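Local coordinates for putative Transcriptional Regulator (Rhodococcus sp., PDB 2IA2), which probably binds DNA through an IclR-type helix-turn-helix domain and regulates transcription, its GAF-like C-terminal domain presumably sensing a small effector, at residues H105-S110 with S243-S248; V153-L158 with A188-V193; G208-A213 with T231-Y236. All coordinates share one frame; numbering follows the deposited sequence.

All three contacts lie in the GAF-like C-terminal domain, and they relate to its central antiparallel sheet in different ways. Interaction 3 belongs to the sheet itself, joining the ends of strands 209-217 and 223-232 by backbone hydrogen bonds at a partly buried end of the sheet. Interactions 1 and 2 are helix contacts, mostly buried, lying about 22 Å apart between centres. Interaction 2 is wholly apolar across its two segments, whereas interaction 1 adds a lysine-serine bond at its exposed margin. Interactions 1 and 3 touch through E109, which meets both R235 and Y236, while V153 of interaction 2 packs on A213 of interaction 3.

Interaction 1: residues H105-S110 with S243-S248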
# COMPACT_ATOMS: atom_id res chain seq x y z
N HIS A 105 -17.71 5.51 17.62
CA HIS A 105 -18.02 6.81 18.20
C HIS A 105 -19.36 7.30 17.70
O HIS A 105 -20.06 8.00 18.42
CB HIS A 105 -16.94 7.86 17.90
CG HIS A 105 -17.28 9.21 18.44
ND1 HIS A 105 -17.31 9.48 19.80
CD2 HIS A 105 -17.69 10.35 17.82
CE1 HIS A 105 -17.71 10.73 19.99
NE2 HIS A 105 -17.93 11.28 18.81
N LYS A 106 -19.73 6.93 16.48
CA LYS A 106 -21.02 7.31 15.92
C LYS A 106 -22.21 6.57 16.58
O LYS A 106 -23.19 7.19 16.94
CB LYS A 106 -21.04 7.10 14.40
CG LYS A 106 -22.30 7.58 13.77
CD LYS A 106 -22.36 7.08 12.39
CE LYS A 106 -23.44 7.82 11.65
NZ LYS A 106 -23.65 7.17 10.32
N VAL A 107 -22.12 5.25 16.73
CA VAL A 107 -23.24 4.44 17.23
C VAL A 107 -23.11 4.01 18.70
O VAL A 107 -24.06 3.43 19.26
CB VAL A 107 -23.47 3.17 16.31
CG1 VAL A 107 -23.64 3.59 14.83
CG2 VAL A 107 -22.35 2.08 16.49
N HIS A 108 -21.97 4.31 19.31
CA HIS A 108 -21.69 4.03 20.72
C HIS A 108 -21.82 2.56 21.05
O HIS A 108 -22.48 2.18 22.05
CB HIS A 108 -22.60 4.86 21.66
CG HIS A 108 -22.50 6.32 21.40
ND1 HIS A 108 -21.33 7.02 21.60
CD2 HIS A 108 -23.39 7.20 20.87
CE1 HIS A 108 -21.51 8.28 21.23
NE2 HIS A 108 -22.75 8.41 20.79
N GLU A 109 -21.20 1.74 20.20
CA GLU A 109 -21.22 0.28 20.35
C GLU A 109 -19.85 -0.23 19.91
O GLU A 109 -19.19 0.35 19.04
CB GLU A 109 -22.33 -0.39 19.52
CG GLU A 109 -23.81 -0.01 19.79
CD GLU A 109 -24.27 -0.27 21.23
OE1 GLU A 109 -23.65 -1.10 21.96
OE2 GLU A 109 -25.25 0.37 21.65
N SER A 110 -19.46 -1.37 20.48
CA SER A 110 -18.26 -2.11 20.07
C SER A 110 -18.27 -2.50 18.56
O SER A 110 -19.30 -2.99 18.05
CB SER A 110 -18.16 -3.37 20.97
OG SER A 110 -17.40 -4.44 20.39
N SER A 243 -32.44 -0.08 11.28
CA SER A 243 -32.61 1.36 10.98
C SER A 243 -31.47 2.19 11.49
O SER A 243 -31.13 3.20 10.89
CB SER A 243 -33.93 1.89 11.55
OG SER A 243 -34.13 1.36 12.84
N ASP A 244 -30.87 1.73 12.58
CA ASP A 244 -29.92 2.53 13.33
C ASP A 244 -28.42 2.16 13.26
O ASP A 244 -27.62 3.02 13.56
CB ASP A 244 -30.35 2.61 14.80
CG ASP A 244 -31.75 3.26 14.97
OD1 ASP A 244 -32.23 4.05 14.07
OD2 ASP A 244 -32.37 2.94 16.00
N LEU A 245 -28.06 0.91 12.95
CA LEU A 245 -26.70 0.41 13.09
C LEU A 245 -26.21 -0.21 11.80
O LEU A 245 -25.06 -0.01 11.43
CB LEU A 245 -26.57 -0.67 14.19
CG LEU A 245 -27.02 -0.28 15.62
CD1 LEU A 245 -26.80 -1.43 16.62
CD2 LEU A 245 -26.32 0.95 16.04
N ILE A 246 -27.05 -1.01 11.14
CA ILE A 246 -26.58 -1.75 9.98
C ILE A 246 -26.22 -0.77 8.82
O ILE A 246 -25.24 -0.99 8.18
CB ILE A 246 -27.59 -2.85 9.55
CG1 ILE A 246 -27.58 -3.98 10.58
CG2 ILE A 246 -27.28 -3.37 8.06
CD1 ILE A 246 -28.74 -4.97 10.46
N PRO A 247 -26.99 0.32 8.58
CA PRO A 247 -26.58 1.29 7.53
C PRO A 247 -25.17 1.83 7.71
O PRO A 247 -24.42 1.93 6.74
CB PRO A 247 -27.61 2.43 7.69
CG PRO A 247 -28.86 1.70 8.21
CD PRO A 247 -28.28 0.72 9.20
N SER A 248 -24.81 2.18 8.93
CA SER A 248 -23.46 2.67 9.22
C SER A 248 -22.43 1.59 9.05
O SER A 248 -21.38 1.83 8.51
CB SER A 248 -23.40 3.25 10.64
OG SER A 248 -24.26 4.36 10.70
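With CG of K106 turned opposite its backbone N (chi1 -176°) and the chain extended from there on, the lysine reaches straight across to S248, whose chi1 of -64° sets OG opposite its own carbonyl carbon and facing the amine. NZ donates to OG of S248 at 2.9 Å, and the methylenes CD and CE pass the same oxygen at 3.7 Å. A long, flexible lysine suits this exposed margin: its aliphatic part spans the distance, while its charged end can still meet solvent.

Beneath this bond lies an apolar core. The side chains of V107 and L245 cross obliquely, and CD2 of L245 presses on the branch point of V107, 3.6 Å from its CB. CG1 of V107 is 4.0 Å from the same methyl and also lies 4.2 Å from CB of S248. A compact, branched valine suits the last turn of its helix, where its CB meets the leucine methyl, and the small serine lets the neighbouring helix come close. The longer leucine also covers I229, M212 and Y236, so it joins the contact to the sheet.

Both backbones turn here. H108 leaves helix 92-107 with positive phi, directing the chain into strand 110-117; E109 then pairs with R131 and R235 and bonds to the hydroxyl of Y236. On the other side L245 interrupts the helical path and occupies the N-cap position of helix 246-264. P247 fits the first turn that follows, where a backbone N-H is not needed for helical bonding. Packing of an early and a late helix against each other over one face of an antiparallel sheet is a feature of the GAF fold, consistent with the C-terminal domain of IclR-family regulators.

Interaction 2: residues V153-L158 with A188-V193; sequences VLLAGL and AAILAV
Helix-helix packing beside the central sheet of the GAF-like domain brings I190 and V193 of helix 183-196 against V153, L155 and A156 near the end of helix 149-156. V153 also touches A213, P215 and A226 on the sheet, so the pair of helices rests on its strands, and both valines meet C199 of the edge strand.

The helices approach closely because A156 is small: its CA lies 5.4 Å from that of I190, and its CB sits 3.4 Å from the carbonyl O of I190. The two arms of I190 divide the work. With chi1 at -71°, CG2 lies opposite the backbone N and reaches 3.6 Å from N and CA of A156, while the longer arm carries CD1 to CD1 of L155 at 3.8 Å. A beta-branched isoleucine suits the site, since one arm lies over the alanine backbone and the other extends to the leucine. An alanine here would remove both arms, and would probably leave CD1 of L155 without its partner on the facing helix and open a gap over A156.

Beyond the apolar core, R194 donates from NE to the carbonyl O of A156, giving A156 a polar tie to the facing helix. One turn after I190, V193 meets V153, their side chains crossing at about a right angle. CG1 of V193, lying opposite its own backbone N, does the touching: it comes 3.8 Å from both CA and CG2 of V153.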
# COMPACT_ATOMS: atom_id res chain seq x y z
N VAL A 153 -20.21 -14.43 7.60
CA VAL A 153 -19.73 -13.57 6.52
C VAL A 153 -18.49 -14.16 5.84
O VAL A 153 -18.37 -14.16 4.59
CB VAL A 153 -19.46 -12.11 7.04
CG1 VAL A 153 -18.66 -11.29 6.04
CG2 VAL A 153 -20.79 -11.40 7.34
N LEU A 154 -17.51 -14.59 6.65
CA LEU A 154 -16.26 -15.12 6.09
C LEU A 154 -16.50 -16.44 5.36
O LEU A 154 -15.96 -16.64 4.25
CB LEU A 154 -15.15 -15.27 7.19
CG LEU A 154 -14.63 -13.88 7.66
CD1 LEU A 154 -13.97 -13.99 9.02
CD2 LEU A 154 -13.66 -13.26 6.63
N LEU A 155 -17.30 -17.33 5.97
CA LEU A 155 -17.69 -18.58 5.33
C LEU A 155 -18.44 -18.41 3.99
O LEU A 155 -18.22 -19.18 3.05
CB LEU A 155 -18.52 -19.42 6.28
CG LEU A 155 -17.82 -19.86 7.57
CD1 LEU A 155 -18.84 -20.56 8.51
CD2 LEU A 155 -16.64 -20.76 7.25
N ALA A 156 -19.30 -17.39 3.90
CA ALA A 156 -20.01 -17.09 2.66
C ALA A 156 -19.02 -16.72 1.56
O ALA A 156 -19.33 -16.87 0.36
CB ALA A 156 -21.04 -16.00 2.90
N GLY A 157 -17.83 -16.29 1.95
CA GLY A 157 -16.80 -15.89 1.00
C GLY A 157 -15.99 -17.05 0.47
O GLY A 157 -15.31 -16.89 -0.49
N LEU A 158 -16.08 -18.23 1.06
CA LEU A 158 -15.31 -19.37 0.57
C LEU A 158 -15.72 -19.85 -0.83
O LEU A 158 -16.87 -19.70 -1.19
CB LEU A 158 -15.46 -20.56 1.54
CG LEU A 158 -14.73 -20.33 2.88
CD1 LEU A 158 -14.98 -21.49 3.78
CD2 LEU A 158 -13.22 -20.07 2.65
N ALA A 188 -27.72 -22.79 4.73
CA ALA A 188 -28.74 -21.86 4.26
C ALA A 188 -28.54 -20.46 4.84
O ALA A 188 -28.66 -19.47 4.13
CB ALA A 188 -30.11 -22.39 4.60
N ALA A 189 -28.25 -20.38 6.14
CA ALA A 189 -27.97 -19.11 6.80
C ALA A 189 -26.74 -18.44 6.17
O ALA A 189 -26.73 -17.23 5.94
CB ALA A 189 -27.79 -19.32 8.28
N ILE A 190 -25.72 -19.24 5.84
CA ILE A 190 -24.50 -18.73 5.19
C ILE A 190 -24.75 -18.23 3.76
O ILE A 190 -24.23 -17.19 3.38
CB ILE A 190 -23.36 -19.77 5.22
CG1 ILE A 190 -22.84 -19.93 6.64
CG2 ILE A 190 -22.27 -19.38 4.27
CD1 ILE A 190 -22.21 -21.28 6.92
N LEU A 191 -25.53 -18.97 2.97
CA LEU A 191 -25.88 -18.51 1.64
C LEU A 191 -26.80 -17.27 1.70
O LEU A 191 -26.70 -16.41 0.82
CB LEU A 191 -26.52 -19.63 0.78
CG LEU A 191 -25.76 -20.96 0.63
CD1 LEU A 191 -26.55 -21.97 -0.28
CD2 LEU A 191 -24.35 -20.75 0.14
N ALA A 192 -27.67 -17.16 2.71
CA ALA A 192 -28.47 -15.92 2.87
C ALA A 192 -27.54 -14.71 3.04
O ALA A 192 -27.75 -13.67 2.44
CB ALA A 192 -29.43 -16.04 4.03
N VAL A 193 -26.49 -14.86 3.85
CA VAL A 193 -25.47 -13.83 4.02
C VAL A 193 -24.84 -13.45 2.69
O VAL A 193 -24.58 -12.30 2.43
CB VAL A 193 -24.35 -14.31 4.98
CG1 VAL A 193 -23.23 -13.29 5.06
CG2 VAL A 193 -24.94 -14.60 6.36

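Interaction 3: residues G208-A213 with T231-Y236; sequences GLRSMA and TPAARY
Backbone hydrogen bonds pair R210 with T231 in both directions: N of R210 reaches O of T231 at 2.7 Å, and N of T231 reaches O of R210, also at 2.7 Å. The two bonds make these residues a hydrogen-bonded antiparallel pair. Beyond them, A233 N bonds to G208 O, but from well above the carbonyl plane, as the chain curls out of the strand. A water gives to that same oxygen and accepts from A234 N. G208 takes backbone angles at which a side chain would hit the preceding carbonyl.

Side-chain packing centres on R210. Its extended chain runs past A233, whose CB sits over the middle of one guanidinium face, 3.7 Å above the plane; the small methyl lets the flat group settle closely. NH1 lies 2.7 Å from O of Y236, near the guanidinium plane, while NE forms a salt bridge with D202.

Apolar contact is slight: CE of selenomethionine M212 lies 4.0 Å from CG2 of T231, and the M212 side chain also touches L241 and L245. Together these features mark the open end of an antiparallel beta hairpin within the central sheet of a GAF-like domain.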
# COMPACT_ATOMS: atom_id res chain seq x y z
N GLY A 208 -28.58 -13.11 25.23
CA GLY A 208 -28.50 -11.67 25.50
C GLY A 208 -27.51 -10.91 24.62
O GLY A 208 -27.31 -9.71 24.82
N LEU A 209 -26.85 -11.58 23.69
CA LEU A 209 -25.84 -10.90 22.84
C LEU A 209 -26.22 -10.95 21.40
O LEU A 209 -26.55 -12.00 20.89
CB LEU A 209 -24.43 -11.53 23.02
CG LEU A 209 -23.25 -11.14 22.09
CD1 LEU A 209 -22.82 -9.70 22.33
CD2 LEU A 209 -22.12 -11.99 22.41
N ARG A 210 -26.13 -9.81 20.71
CA ARG A 210 -26.36 -9.78 19.27
C ARG A 210 -25.16 -9.19 18.50
O ARG A 210 -24.46 -8.36 19.03
CB ARG A 210 -27.59 -8.95 18.96
CG ARG A 210 -28.87 -9.69 19.25
CD ARG A 210 -30.04 -8.89 18.85
NE ARG A 210 -31.25 -9.54 19.28
CZ ARG A 210 -32.33 -8.90 19.71
NH1 ARG A 210 -32.34 -7.56 19.77
NH2 ARG A 210 -33.41 -9.61 20.06
N SER A 211 -24.97 -9.62 17.26
CA SER A 211 -23.85 -9.13 16.43
C SER A 211 -24.35 -8.97 15.05
O SER A 211 -25.21 -9.76 14.65
CB SER A 211 -22.73 -10.15 16.39
OG SER A 211 -22.17 -10.27 17.70
N MSE A 212 -23.79 -8.02 14.30
CA MSE A 212 -24.06 -7.92 12.86
C MSE A 212 -22.77 -7.63 12.12
O MSE A 212 -21.94 -6.89 12.63
CB MSE A 212 -25.10 -6.85 12.57
CG MSE A 212 -24.72 -5.44 12.98
SE MSE A 212 -26.08 -4.64 14.26
CE MSE A 212 -25.88 -5.95 15.86
N ALA A 213 -22.58 -8.22 10.95
CA ALA A 213 -21.30 -8.13 10.26
C ALA A 213 -21.48 -7.96 8.76
O ALA A 213 -22.51 -8.34 8.20
CB ALA A 213 -20.42 -9.36 10.55
N THR A 231 -23.57 -6.07 20.25
CA THR A 231 -24.41 -5.35 21.24
C THR A 231 -25.30 -6.27 22.07
O THR A 231 -25.75 -7.32 21.58
CB THR A 231 -25.25 -4.24 20.54
OG1 THR A 231 -25.74 -3.34 21.53
CG2 THR A 231 -26.40 -4.81 19.71
N PRO A 232 -25.55 -5.91 23.35
CA PRO A 232 -26.56 -6.67 24.10
C PRO A 232 -27.90 -6.64 23.39
O PRO A 232 -28.28 -5.62 22.83
CB PRO A 232 -26.65 -5.93 25.47
CG PRO A 232 -25.24 -5.39 25.62
CD PRO A 232 -24.93 -4.88 24.21
N ALA A 233 -28.58 -7.76 23.39
CA ALA A 233 -29.92 -7.80 22.82
C ALA A 233 -30.83 -6.72 23.45
O ALA A 233 -31.71 -6.15 22.76
CB ALA A 233 -30.51 -9.20 23.00
N ALA A 234 -30.62 -6.39 24.74
CA ALA A 234 -31.53 -5.43 25.43
C ALA A 234 -31.44 -3.99 24.93
O ALA A 234 -32.37 -3.20 25.13
CB ALA A 234 -31.28 -5.49 26.95
N ARG A 235 -30.35 -3.60 24.27
CA ARG A 235 -30.22 -2.20 23.82
C ARG A 235 -31.01 -1.85 22.54
O ARG A 235 -31.34 -0.67 22.32
CB ARG A 235 -28.75 -1.88 23.57
CG ARG A 235 -27.83 -2.05 24.74
CD ARG A 235 -26.37 -1.55 24.35
NE ARG A 235 -26.35 -0.09 24.19
CZ ARG A 235 -26.50 0.73 25.22
NH1 ARG A 235 -26.67 0.24 26.47
NH2 ARG A 235 -26.48 2.04 25.02
N TYR A 236 -31.32 -2.85 21.70
CA TYR A 236 -32.06 -2.61 20.41
C TYR A 236 -33.02 -3.75 20.09
O TYR A 236 -32.64 -4.91 20.22
CB TYR A 236 -31.07 -2.49 19.21
CG TYR A 236 -29.98 -1.46 19.38
CD1 TYR A 236 -28.75 -1.80 19.96
CD2 TYR A 236 -30.16 -0.13 18.97
CE1 TYR A 236 -27.78 -0.85 20.18
CE2 TYR A 236 -29.13 0.84 19.15
CZ TYR A 236 -27.97 0.46 19.78
OH TYR A 236 -26.96 1.42 19.98
O HOH W 1 -29.12 -8.15 26.45